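Local coordinates for ABC transporter sugar binding protein (Xanthomonas axonopodis pv. citri, PDB 3UOR) that probably binds maltose or related sugars in the periplasm as the sugar-capturing component of an ABC transporter, at residues E271-Q276 / G282-A287; D152-R155 / Q161-K164; S345-P350 / A356-F361. All coordinates share one frame; numbering follows the deposited sequence.

How the interactions relate
Strand 284-287 of interaction 1 is the common neighbour of the other two contacts. Ala287 CB touches Met162 CG of interaction 2 at 3.7 Å, and Asn283 lies against Asp152 and Arg155. Toward interaction 3, Thr286 OG1 makes a probable hydrogen bond of 2.8 Å with Leu357 O, and Ala360 packs on the same strand. The centres of interactions 1 and 2 are about 14 Å apart, those of 1 and 3 about 16 Å. Interactions 2 and 3 do not touch, with nearest atoms about 8 Å apart. All three lie along strand 134-150: strand 284-287 pairs with it, and Met162 and Phe361 rest side chains on it. No sugar takes part in any of them.

Interaction 1 (E271-Q276 / G282-A287); sequences EFKLRQ and GNWGTA
Helix 267-275 ends beside the start of strand 284-287, with Gln276 CA 9.0 Å from Trp284 CA as the closest approach of the two backbones. Gln276 is the first residue to leave helical geometry, and the indole of Trp284 lies between the helix end and the strand. Trp284 has its CG set between its backbone N and carbonyl carbon (chi1 64°), which sends the indole from the strand toward the last turn of the helix. There Phe272 CB lies over one face of the six-membered ring, offset toward its rim and 3.4 Å from Trp284 CH2. The phenyl group of Phe272 continues past the indole instead of stacking on it, and the two rings meet obliquely with centroids 5.3 Å apart.

This is a helix packed on a sheet, in the α/β fold of a periplasmic solute-binding protein: strand 284-287 pairs antiparallel with strand 134-150, whose Phe148 touches both Phe272 and Trp284. Phe255, from helix 250-256, meets the indole edge-to-face.

The extended side chain of Gln276 crosses the indole at about a right angle and brings its amide to the nitrogen edge. Trp284 NE1 donates to Gln276 OE1 over 3.0 Å, with an N-H...O angle of 147°; the donor stands 60° out of the carbonyl plane and thus misses the lone pairs. A weak bond from Gln276 NE2 to Lys273 O, 3.4 Å long, may help steady the amide from the helix side. Lys273 adds its aliphatic base, CG resting 4.0 Å from Trp284 CZ2.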
ATOM      1  N   GLU A 271       2.465  12.068  11.926  1.00 54.63           N
ATOM      2  CA  GLU A 271       3.732  12.787  11.869  1.00 44.56           C
ATOM      3  C   GLU A 271       3.562  14.254  11.539  1.00 49.25           C
ATOM      4  O   GLU A 271       4.242  15.097  12.122  1.00 51.23           O
ATOM      5  CB  GLU A 271       4.674  12.115  10.883  1.00 44.27           C
ATOM      6  CG  GLU A 271       4.943  10.672  11.254  1.00 45.54           C
ATOM      7  CD  GLU A 271       5.413  10.542  12.687  1.00 64.94           C
ATOM      8  OE1 GLU A 271       6.218  11.385  13.133  1.00 67.58           O
ATOM      9  OE2 GLU A 271       4.970   9.604  13.380  1.00 80.89           O
ATOM     10  N   PHE A 272       2.664  14.569  10.608  1.00 46.37           N
ATOM     11  CA  PHE A 272       2.415  15.969  10.274  1.00 43.89           C
ATOM     12  C   PHE A 272       1.717  16.660  11.442  1.00 56.09           C
ATOM     13  O   PHE A 272       2.000  17.819  11.746  1.00 50.40           O
ATOM     14  CB  PHE A 272       1.537  16.111   9.026  1.00 42.30           C
ATOM     15  CG  PHE A 272       2.278  15.967   7.721  1.00 44.56           C
ATOM     16  CD1 PHE A 272       3.173  16.933   7.302  1.00 50.82           C
ATOM     17  CD2 PHE A 272       2.047  14.890   6.898  1.00 50.99           C
ATOM     18  CE1 PHE A 272       3.831  16.810   6.089  1.00 51.79           C
ATOM     19  CE2 PHE A 272       2.713  14.761   5.688  1.00 53.05           C
ATOM     20  CZ  PHE A 272       3.594  15.716   5.285  1.00 49.52           C
ATOM     21  N   LYS A 273       0.780  15.959  12.077  1.00 54.63           N
ATOM     22  CA  LYS A 273       0.083  16.520  13.223  1.00 57.48           C
ATOM     23  C   LYS A 273       1.089  16.979  14.267  1.00 62.21           C
ATOM     24  O   LYS A 273       0.981  18.085  14.798  1.00 61.96           O
ATOM     25  CB  LYS A 273      -0.866  15.502  13.845  1.00 59.64           C
ATOM     26  CG  LYS A 273      -2.232  15.398  13.188  1.00 61.17           C
ATOM     27  CD  LYS A 273      -3.050  14.310  13.880  1.00 65.38           C
ATOM     28  CE  LYS A 273      -4.427  14.101  13.261  1.00 68.16           C
ATOM     29  NZ  LYS A 273      -4.991  12.746  13.626  1.00 71.77           N
ATOM     30  N   LEU A 274       2.077  16.132  14.546  1.00 57.02           N
ATOM     31  CA  LEU A 274       3.064  16.430  15.576  1.00 56.07           C
ATOM     32  C   LEU A 274       3.936  17.646  15.266  1.00 63.40           C
ATOM     33  O   LEU A 274       4.393  18.339  16.174  1.00 69.34           O
ATOM     34  CB  LEU A 274       3.968  15.225  15.810  1.00 55.56           C
ATOM     35  CG  LEU A 274       3.355  13.981  16.443  1.00 56.52           C
ATOM     36  CD1 LEU A 274       4.456  12.979  16.700  1.00 56.60           C
ATOM     37  CD2 LEU A 274       2.639  14.337  17.740  1.00 67.16           C
ATOM     38  N   ARG A 275       4.176  17.905  13.990  1.00 57.15           N
ATOM     39  CA  ARG A 275       5.129  18.937  13.605  1.00 58.44           C
ATOM     40  C   ARG A 275       4.445  20.182  13.058  1.00 59.48           C
ATOM     41  O   ARG A 275       5.089  21.178  12.744  1.00 63.23           O
ATOM     42  CB  ARG A 275       6.146  18.370  12.609  1.00 52.45           C
ATOM     43  CG  ARG A 275       6.870  17.141  13.153  1.00 51.44           C
ATOM     44  CD  ARG A 275       7.754  16.513  12.096  1.00 56.01           C
ATOM     45  NE  ARG A 275       8.608  15.484  12.673  1.00 55.18           N
ATOM     46  CZ  ARG A 275       8.153  14.353  13.201  1.00 63.64           C
ATOM     47  NH1 ARG A 275       6.850  14.111  13.225  1.00 66.81           N
ATOM     48  NH2 ARG A 275       8.999  13.467  13.715  1.00 62.42           N
ATOM     49  N   GLN A 276       3.130  20.096  12.943  1.00 57.14           N
ATOM     50  CA  GLN A 276       2.260  21.215  12.606  1.00 59.87           C
ATOM     51  C   GLN A 276       2.651  22.461  13.415  1.00 65.56           C
ATOM     52  O   GLN A 276       2.380  22.536  14.617  1.00 64.63           O
ATOM     53  CB  GLN A 276       0.850  20.776  12.985  1.00 71.49           C
ATOM     54  CG  GLN A 276      -0.319  21.598  12.527  1.00 78.11           C
ATOM     55  CD  GLN A 276      -1.616  20.880  12.869  1.00 81.80           C
ATOM     56  OE1 GLN A 276      -2.618  20.988  12.161  1.00 86.78           O
ATOM     57  NE2 GLN A 276      -1.587  20.112  13.950  1.00 77.44           N
ATOM     58  N   GLY A 282      -5.228  22.933  10.758  1.00 60.56           N
ATOM     59  CA  GLY A 282      -6.256  23.049   9.732  1.00 57.30           C
ATOM     60  C   GLY A 282      -5.885  23.731   8.414  1.00 60.25           C
ATOM     61  O   GLY A 282      -6.758  23.973   7.580  1.00 63.39           O
ATOM     62  N   ASN A 283      -4.609  24.050   8.214  1.00 49.72           N
ATOM     63  CA  ASN A 283      -4.155  24.552   6.920  1.00 54.24           C
ATOM     64  C   ASN A 283      -3.513  23.482   6.034  1.00 49.23           C
ATOM     65  O   ASN A 283      -2.886  23.798   5.025  1.00 54.69           O
ATOM     66  CB  ASN A 283      -3.224  25.755   7.085  1.00 66.94           C
ATOM     67  CG  ASN A 283      -3.987  27.039   7.342  1.00 86.18           C
ATOM     68  OD1 ASN A 283      -4.612  27.595   6.434  1.00 94.27           O
ATOM     69  ND2 ASN A 283      -3.959  27.508   8.586  1.00 92.67           N
ATOM     70  N   TRP A 284      -3.672  22.216   6.410  1.00 31.94           N
ATOM     71  CA  TRP A 284      -3.253  21.127   5.543  1.00 38.46           C
ATOM     72  C   TRP A 284      -4.260  19.998   5.636  1.00 41.69           C
ATOM     73  O   TRP A 284      -4.999  19.892   6.610  1.00 42.70           O
ATOM     74  CB  TRP A 284      -1.860  20.623   5.925  1.00 29.72           C
ATOM     75  CG  TRP A 284      -1.816  20.025   7.295  1.00 34.81           C
ATOM     76  CD1 TRP A 284      -1.759  20.703   8.484  1.00 32.01           C
ATOM     77  CD2 TRP A 284      -1.833  18.629   7.630  1.00 35.40           C
ATOM     78  NE1 TRP A 284      -1.730  19.815   9.527  1.00 40.70           N
ATOM     79  CE2 TRP A 284      -1.780  18.537   9.033  1.00 37.72           C
ATOM     80  CE3 TRP A 284      -1.912  17.451   6.882  1.00 35.19           C
ATOM     81  CZ2 TRP A 284      -1.790  17.323   9.698  1.00 37.08           C
ATOM     82  CZ3 TRP A 284      -1.921  16.241   7.543  1.00 37.19           C
ATOM     83  CH2 TRP A 284      -1.859  16.185   8.939  1.00 43.16           C
ATOM     84  N   GLY A 285      -4.284  19.154   4.615  1.00 41.05           N
ATOM     85  CA  GLY A 285      -5.196  18.041   4.597  1.00 38.34           C
ATOM     86  C   GLY A 285      -4.731  16.944   3.687  1.00 41.85           C
ATOM     87  O   GLY A 285      -3.599  16.968   3.211  1.00 36.89           O
ATOM     88  N   THR A 286      -5.618  15.987   3.440  1.00 32.44           N
ATOM     89  CA  THR A 286      -5.330  14.881   2.559  1.00 36.12           C
ATOM     90  C   THR A 286      -6.405  14.842   1.473  1.00 39.99           C
ATOM     91  O   THR A 286      -7.542  15.217   1.727  1.00 36.57           O
ATOM     92  CB  THR A 286      -5.362  13.573   3.349  1.00 41.66           C
ATOM     93  OG1 THR A 286      -6.647  13.425   3.941  1.00 36.17           O
ATOM     94  CG2 THR A 286      -4.326  13.586   4.458  1.00 37.29           C
ATOM     95  N   ALA A 287      -6.050  14.401   0.267  1.00 29.41           N
ATOM     96  CA  ALA A 287      -7.006  14.337  -0.836  1.00 29.21           C
ATOM     97  C   ALA A 287      -6.712  13.092  -1.640  1.00 33.97           C
ATOM     98  O   ALA A 287      -5.564  12.718  -1.811  1.00 36.82           O
ATOM     99  CB  ALA A 287      -6.911  15.593  -1.754  1.00 22.96           C
TER

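Interaction 2 (D152-R155 / Q161-K164); sequences DLLR and QMPK
The flat group that Leu154 meets is the peptide joining Gln161 to Met162. Leu154 CD2 sits over one face of this peptide, 3.9 Å from Gln161 O, so a methyl group covers the carbonyl from above and does not approach it at its edge. The Gln161 side chain starts in the other direction, leaving its backbone to make the contact. No aromatic ring belongs to either segment, and everything else that passes between them is aliphatic carbon and sulfur.

Leu154 holds CG anti to its own backbone N (chi1 180°), and this carries both methyls out from helix 151-156 toward the loop. CD2 comes to 3.6 Å from Met162 SD, while CD1 stays farther from the sulfur, at 4.2 Å. Met162 is folded at chi2 and chi3, which swings CE away from the leucine: CD2 reaches the sulfur almost opposite the SD-CE bond, with a CE-SD...CD2 angle of about 167°. Met162 CG closes the same side, 3.9 Å from Leu154 CD2. The contact therefore rests on van der Waals forces and the exclusion of water from Leu154, which is buried.

Tyr149 of strand 134-150 touches both Leu154 and Met162, and Phe261 of strand 259-264 reaches the methionine. On the helical side, Val172 of helix 166-180 receives Leu154 and Pro163 together. The two segments belong to the connection from strand 134-150 to helix 166-180, through the short helix 151-156 and a loop that share one hydrophobic patch beside the sheet, in the α/β fold of a periplasmic solute-binding protein.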
ATOM      1  N   ASP A 152      -3.516  26.448   2.502  1.00 41.48           N
ATOM      2  CA  ASP A 152      -3.156  27.840   2.272  1.00 42.38           C
ATOM      3  C   ASP A 152      -2.423  28.012   0.936  1.00 46.06           C
ATOM      4  O   ASP A 152      -2.789  28.865   0.135  1.00 48.34           O
ATOM      5  CB  ASP A 152      -2.328  28.378   3.443  1.00 47.73           C
ATOM      6  CG  ASP A 152      -1.107  27.520   3.747  1.00 60.68           C
ATOM      7  OD1 ASP A 152      -1.065  26.358   3.301  1.00 60.18           O
ATOM      8  OD2 ASP A 152      -0.187  28.007   4.441  1.00 66.94           O
ATOM      9  N   LEU A 153      -1.411  27.189   0.674  1.00 48.05           N
ATOM     10  CA  LEU A 153      -0.671  27.298  -0.591  1.00 39.46           C
ATOM     11  C   LEU A 153      -1.572  27.014  -1.798  1.00 40.89           C
ATOM     12  O   LEU A 153      -1.420  27.619  -2.853  1.00 40.06           O
ATOM     13  CB  LEU A 153       0.548  26.369  -0.593  1.00 34.71           C
ATOM     14  CG  LEU A 153       1.892  26.926  -0.096  1.00 49.46           C
ATOM     15  CD1 LEU A 153       1.727  27.698   1.193  1.00 62.43           C
ATOM     16  CD2 LEU A 153       2.965  25.832   0.068  1.00 32.63           C
ATOM     17  N   LEU A 154      -2.517  26.090  -1.636  1.00 41.03           N
ATOM     18  CA  LEU A 154      -3.469  25.774  -2.698  1.00 35.03           C
ATOM     19  C   LEU A 154      -4.361  26.984  -2.997  1.00 38.56           C
ATOM     20  O   LEU A 154      -4.600  27.329  -4.164  1.00 38.58           O
ATOM     21  CB  LEU A 154      -4.336  24.581  -2.299  1.00 30.85           C
ATOM     22  CG  LEU A 154      -5.375  24.155  -3.332  1.00 33.84           C
ATOM     23  CD1 LEU A 154      -4.701  23.639  -4.596  1.00 33.65           C
ATOM     24  CD2 LEU A 154      -6.269  23.082  -2.739  1.00 32.83           C
ATOM     25  N   ARG A 155      -4.845  27.619  -1.932  1.00 32.82           N
ATOM     26  CA  ARG A 155      -5.677  28.816  -2.028  1.00 37.06           C
ATOM     27  C   ARG A 155      -4.905  29.997  -2.635  1.00 46.64           C
ATOM     28  O   ARG A 155      -5.444  30.754  -3.448  1.00 45.80           O
ATOM     29  CB  ARG A 155      -6.260  29.176  -0.641  1.00 44.94           C
ATOM     30  CG  ARG A 155      -6.977  30.545  -0.569  1.00 43.59           C
ATOM     31  CD  ARG A 155      -7.667  30.766   0.778  1.00 47.65           C
ATOM     32  NE  ARG A 155      -6.990  30.095   1.883  1.00 62.13           N
ATOM     33  CZ  ARG A 155      -7.467  29.017   2.504  1.00 76.18           C
ATOM     34  NH1 ARG A 155      -8.637  28.505   2.121  1.00 78.57           N
ATOM     35  NH2 ARG A 155      -6.778  28.447   3.507  1.00 69.10           N
ATOM     36  N   GLN A 161     -10.559  23.884  -4.240  1.00 37.35           N
ATOM     37  CA  GLN A 161     -10.756  22.452  -4.483  1.00 33.62           C
ATOM     38  C   GLN A 161      -9.438  21.801  -4.893  1.00 37.09           C
ATOM     39  O   GLN A 161      -8.661  22.368  -5.673  1.00 32.82           O
ATOM     40  CB  GLN A 161     -11.744  22.244  -5.641  1.00 35.86           C
ATOM     41  CG  GLN A 161     -13.080  22.960  -5.487  1.00 33.42           C
ATOM     42  CD  GLN A 161     -13.746  22.620  -4.190  1.00 34.04           C
ATOM     43  OE1 GLN A 161     -14.215  21.493  -3.993  1.00 38.60           O
ATOM     44  NE2 GLN A 161     -13.789  23.591  -3.280  1.00 42.02           N
ATOM     45  N   MET A 162      -9.175  20.609  -4.378  1.00 38.86           N
ATOM     46  CA  MET A 162      -8.067  19.827  -4.896  1.00 38.55           C
ATOM     47  C   MET A 162      -8.514  19.266  -6.238  1.00 41.07           C
ATOM     48  O   MET A 162      -9.705  19.069  -6.458  1.00 35.15           O
ATOM     49  CB  MET A 162      -7.656  18.714  -3.925  1.00 33.45           C
ATOM     50  CG  MET A 162      -6.796  19.195  -2.769  1.00 32.06           C
ATOM     51  SD  MET A 162      -5.149  19.680  -3.311  1.00 34.51           S
ATOM     52  CE  MET A 162      -4.368  18.054  -3.243  1.00 22.97           C
ATOM     53  N   PRO A 163      -7.556  19.048  -7.155  1.00 34.99           N
ATOM     54  CA  PRO A 163      -7.783  18.471  -8.492  1.00 33.67           C
ATOM     55  C   PRO A 163      -8.252  17.027  -8.394  1.00 37.10           C
ATOM     56  O   PRO A 163      -7.850  16.352  -7.442  1.00 33.03           O
ATOM     57  CB  PRO A 163      -6.385  18.488  -9.127  1.00 33.10           C
ATOM     58  CG  PRO A 163      -5.432  18.477  -7.933  1.00 32.62           C
ATOM     59  CD  PRO A 163      -6.133  19.332  -6.901  1.00 29.40           C
ATOM     60  N   LYS A 164      -9.072  16.563  -9.340  1.00 29.02           N
ATOM     61  CA  LYS A 164      -9.511  15.169  -9.328  1.00 30.89           C
ATOM     62  C   LYS A 164      -9.109  14.438 -10.590  1.00 38.43           C
ATOM     63  O   LYS A 164      -9.079  13.205 -10.607  1.00 33.17           O
ATOM     64  CB  LYS A 164     -11.032  15.055  -9.152  1.00 35.41           C
ATOM     65  CG  LYS A 164     -11.557  15.646  -7.852  1.00 34.97           C
ATOM     66  CD  LYS A 164     -13.058  15.382  -7.699  1.00 31.11           C
ATOM     67  CE  LYS A 164     -13.553  15.885  -6.352  1.00 35.94           C
ATOM     68  NZ  LYS A 164     -14.841  15.235  -5.972  1.00 36.84           N
TER

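Interaction 3 (S345-P350 / A356-F361)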
ATOM      1  N   SER A 345     -17.458  -1.038   7.371  1.00 31.80           N
ATOM      2  CA  SER A 345     -18.185  -0.798   8.606  1.00 42.24           C
ATOM      3  C   SER A 345     -17.292  -0.160   9.670  1.00 37.30           C
ATOM      4  O   SER A 345     -17.766   0.598  10.507  1.00 38.68           O
ATOM      5  CB  SER A 345     -18.939  -2.049   9.094  1.00 40.21           C
ATOM      6  OG  SER A 345     -18.062  -3.078   9.482  1.00 53.75           O
ATOM      7  N   THR A 346     -15.993  -0.430   9.629  1.00 34.43           N
ATOM      8  CA  THR A 346     -15.105   0.251  10.564  1.00 39.02           C
ATOM      9  C   THR A 346     -15.069   1.730  10.227  1.00 34.36           C
ATOM     10  O   THR A 346     -14.973   2.566  11.112  1.00 33.49           O
ATOM     11  CB  THR A 346     -13.695  -0.287  10.510  1.00 35.21           C
ATOM     12  OG1 THR A 346     -13.738  -1.700  10.674  1.00 33.47           O
ATOM     13  CG2 THR A 346     -12.865   0.308  11.638  1.00 28.98           C
ATOM     14  N   TRP A 347     -15.162   2.036   8.934  1.00 36.01           N
ATOM     15  CA  TRP A 347     -15.120   3.416   8.462  1.00 33.05           C
ATOM     16  C   TRP A 347     -16.379   4.186   8.830  1.00 39.40           C
ATOM     17  O   TRP A 347     -16.370   5.414   8.809  1.00 41.99           O
ATOM     18  CB  TRP A 347     -14.870   3.469   6.948  1.00 29.84           C
ATOM     19  CG  TRP A 347     -13.379   3.332   6.636  1.00 36.19           C
ATOM     20  CD1 TRP A 347     -12.699   2.180   6.404  1.00 31.31           C
ATOM     21  CD2 TRP A 347     -12.408   4.389   6.596  1.00 33.14           C
ATOM     22  NE1 TRP A 347     -11.365   2.447   6.193  1.00 33.76           N
ATOM     23  CE2 TRP A 347     -11.161   3.799   6.319  1.00 33.97           C
ATOM     24  CE3 TRP A 347     -12.476   5.777   6.759  1.00 31.39           C
ATOM     25  CZ2 TRP A 347      -9.994   4.548   6.187  1.00 31.11           C
ATOM     26  CZ3 TRP A 347     -11.315   6.521   6.635  1.00 34.72           C
ATOM     27  CH2 TRP A 347     -10.086   5.901   6.346  1.00 30.87           C
ATOM     28  N   LYS A 348     -17.452   3.470   9.175  1.00 36.13           N
ATOM     29  CA  LYS A 348     -18.704   4.132   9.558  1.00 38.09           C
ATOM     30  C   LYS A 348     -18.714   4.534  11.031  1.00 35.56           C
ATOM     31  O   LYS A 348     -19.517   5.356  11.442  1.00 46.43           O
ATOM     32  CB  LYS A 348     -19.922   3.260   9.234  1.00 44.08           C
ATOM     33  CG  LYS A 348     -20.177   3.072   7.733  1.00 49.66           C
ATOM     34  CD  LYS A 348     -21.223   1.997   7.495  1.00 67.23           C
ATOM     35  CE  LYS A 348     -21.002   1.282   6.159  1.00 75.56           C
ATOM     36  NZ  LYS A 348     -21.164  -0.214   6.277  1.00 80.42           N
ATOM     37  N   LEU A 349     -17.829   3.938  11.829  1.00 40.99           N
ATOM     38  CA  LEU A 349     -17.716   4.303  13.243  1.00 37.85           C
ATOM     39  C   LEU A 349     -17.325   5.771  13.390  1.00 44.53           C
ATOM     40  O   LEU A 349     -16.481   6.280  12.648  1.00 47.89           O
ATOM     41  CB  LEU A 349     -16.716   3.390  13.963  1.00 31.48           C
ATOM     42  CG  LEU A 349     -17.145   1.924  14.009  1.00 35.66           C
ATOM     43  CD1 LEU A 349     -16.055   1.058  14.585  1.00 42.27           C
ATOM     44  CD2 LEU A 349     -18.450   1.776  14.848  1.00 40.66           C
ATOM     45  N   PRO A 350     -17.953   6.471  14.340  1.00 53.39           N
ATOM     46  CA  PRO A 350     -17.709   7.914  14.465  1.00 60.16           C
ATOM     47  C   PRO A 350     -16.220   8.285  14.589  1.00 54.47           C
ATOM     48  O   PRO A 350     -15.792   9.291  14.031  1.00 55.41           O
ATOM     49  CB  PRO A 350     -18.493   8.287  15.728  1.00 69.37           C
ATOM     50  CG  PRO A 350     -19.619   7.270  15.773  1.00 62.22           C
ATOM     51  CD  PRO A 350     -18.996   5.994  15.265  1.00 54.93           C
ATOM     52  N   ALA A 356     -11.457  14.244   9.683  1.00 36.89           N
ATOM     53  CA  ALA A 356     -11.348  14.985   8.435  1.00 33.37           C
ATOM     54  C   ALA A 356     -10.126  14.589   7.620  1.00 38.01           C
ATOM     55  O   ALA A 356     -10.124  14.711   6.398  1.00 44.16           O
ATOM     56  CB  ALA A 356     -11.332  16.493   8.716  1.00 36.29           C
ATOM     57  N   LEU A 357      -9.088  14.116   8.291  1.00 38.78           N
ATOM     58  CA  LEU A 357      -7.866  13.725   7.593  1.00 40.86           C
ATOM     59  C   LEU A 357      -7.914  12.268   7.128  1.00 41.05           C
ATOM     60  O   LEU A 357      -7.154  11.867   6.243  1.00 36.73           O
ATOM     61  CB  LEU A 357      -6.654  13.965   8.486  1.00 37.03           C
ATOM     62  CG  LEU A 357      -6.426  15.433   8.806  1.00 37.12           C
ATOM     63  CD1 LEU A 357      -5.433  15.576   9.941  1.00 43.21           C
ATOM     64  CD2 LEU A 357      -5.934  16.142   7.560  1.00 38.87           C
ATOM     65  N   ALA A 358      -8.804  11.478   7.728  1.00 32.19           N
ATOM     66  CA  ALA A 358      -8.929  10.082   7.329  1.00 30.34           C
ATOM     67  C   ALA A 358      -9.810   9.967   6.092  1.00 26.95           C
ATOM     68  O   ALA A 358      -9.698   9.020   5.324  1.00 28.90           O
ATOM     69  CB  ALA A 358      -9.484   9.219   8.483  1.00 28.75           C
ATOM     70  N   HIS A 359     -10.673  10.955   5.882  1.00 26.62           N
ATOM     71  CA  HIS A 359     -11.729  10.828   4.868  1.00 30.92           C
ATOM     72  C   HIS A 359     -11.166  10.462   3.486  1.00 38.03           C
ATOM     73  O   HIS A 359     -11.726   9.629   2.777  1.00 35.71           O
ATOM     74  CB  HIS A 359     -12.554  12.124   4.791  1.00 33.39           C
ATOM     75  CG  HIS A 359     -13.588  12.118   3.714  1.00 57.78           C
ATOM     76  ND1 HIS A 359     -14.902  11.774   3.949  1.00 71.72           N
ATOM     77  CD2 HIS A 359     -13.500  12.406   2.394  1.00 67.27           C
ATOM     78  CE1 HIS A 359     -15.581  11.853   2.817  1.00 78.00           C
ATOM     79  NE2 HIS A 359     -14.755  12.233   1.858  1.00 74.53           N
ATOM     80  N   ALA A 360     -10.062  11.097   3.104  1.00 36.80           N
ATOM     81  CA  ALA A 360      -9.529  10.911   1.760  1.00 32.35           C
ATOM     82  C   ALA A 360      -9.072   9.474   1.539  1.00 23.95           C
ATOM     83  O   ALA A 360      -9.319   8.891   0.482  1.00 24.30           O
ATOM     84  CB  ALA A 360      -8.392  11.901   1.491  1.00 31.96           C
ATOM     85  N   PHE A 361      -8.427   8.896   2.548  1.00 23.07           N
ATOM     86  CA  PHE A 361      -8.049   7.482   2.522  1.00 25.86           C
ATOM     87  C   PHE A 361      -9.261   6.577   2.398  1.00 35.95           C
ATOM     88  O   PHE A 361      -9.284   5.670   1.576  1.00 30.23           O
ATOM     89  CB  PHE A 361      -7.263   7.126   3.771  1.00 28.41           C
ATOM     90  CG  PHE A 361      -5.904   7.758   3.821  1.00 29.75           C
ATOM     91  CD1 PHE A 361      -4.877   7.292   2.994  1.00 29.33           C
ATOM     92  CD2 PHE A 361      -5.644   8.808   4.691  1.00 25.77           C
ATOM     93  CE1 PHE A 361      -3.606   7.869   3.037  1.00 26.64           C
ATOM     94  CE2 PHE A 361      -4.377   9.403   4.734  1.00 35.09           C
ATOM     95  CZ  PHE A 361      -3.352   8.920   3.903  1.00 32.47           C
TER
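Trp347 turns its CG anti to the carbonyl carbon (chi1 -82°), and with chi2 near 90° its indole projects from helix 344-348 toward the segment 356-361. The far rim of the six-membered ring does the touching. CZ3 and CH2 of Trp347 share Ala358 O about equally, each 3.3 Å away, so the carbonyl oxygen faces the C-H edge near the ring plane and does not lie over the pi cloud. Ala358 CB also reaches this rim, 3.7 Å from Trp347 CZ3; one small residue thus offers the tryptophan both its methyl and its carbonyl.

One turn farther on, Phe361 CB comes to 4.0 Å from Trp347 CH2. Its CG lies beside the backbone N, and the phenyl group leads away from the indole and lies against the sheet, where it touches Thr144, Leu146 and Phe148 of strand 134-150 as well as Val269 of helix 267-275. Phe361 is therefore a bridge, with its CB against the tryptophan and its ring in the core.

The opposite, polar part of the indole is held separately. Trp347 NE1 is hydrogen-bonded to Pro341 O, and Phe122 meets the ring with its plane steeply inclined. Between them these neighbours probably limit the swing of the indole, whose outer rim meets Ala358 and Phe361. The contact joins two short helices of the C-terminal half of the chain.

The edge of an indole carries slight positive charge on its hydrogens, so placing Ala358 O there is probably mildly favourable. Across these two segments, then, the hold comes from dispersion and weak electrostatics, while the one strong polar group of the tryptophan is spent on Pro341.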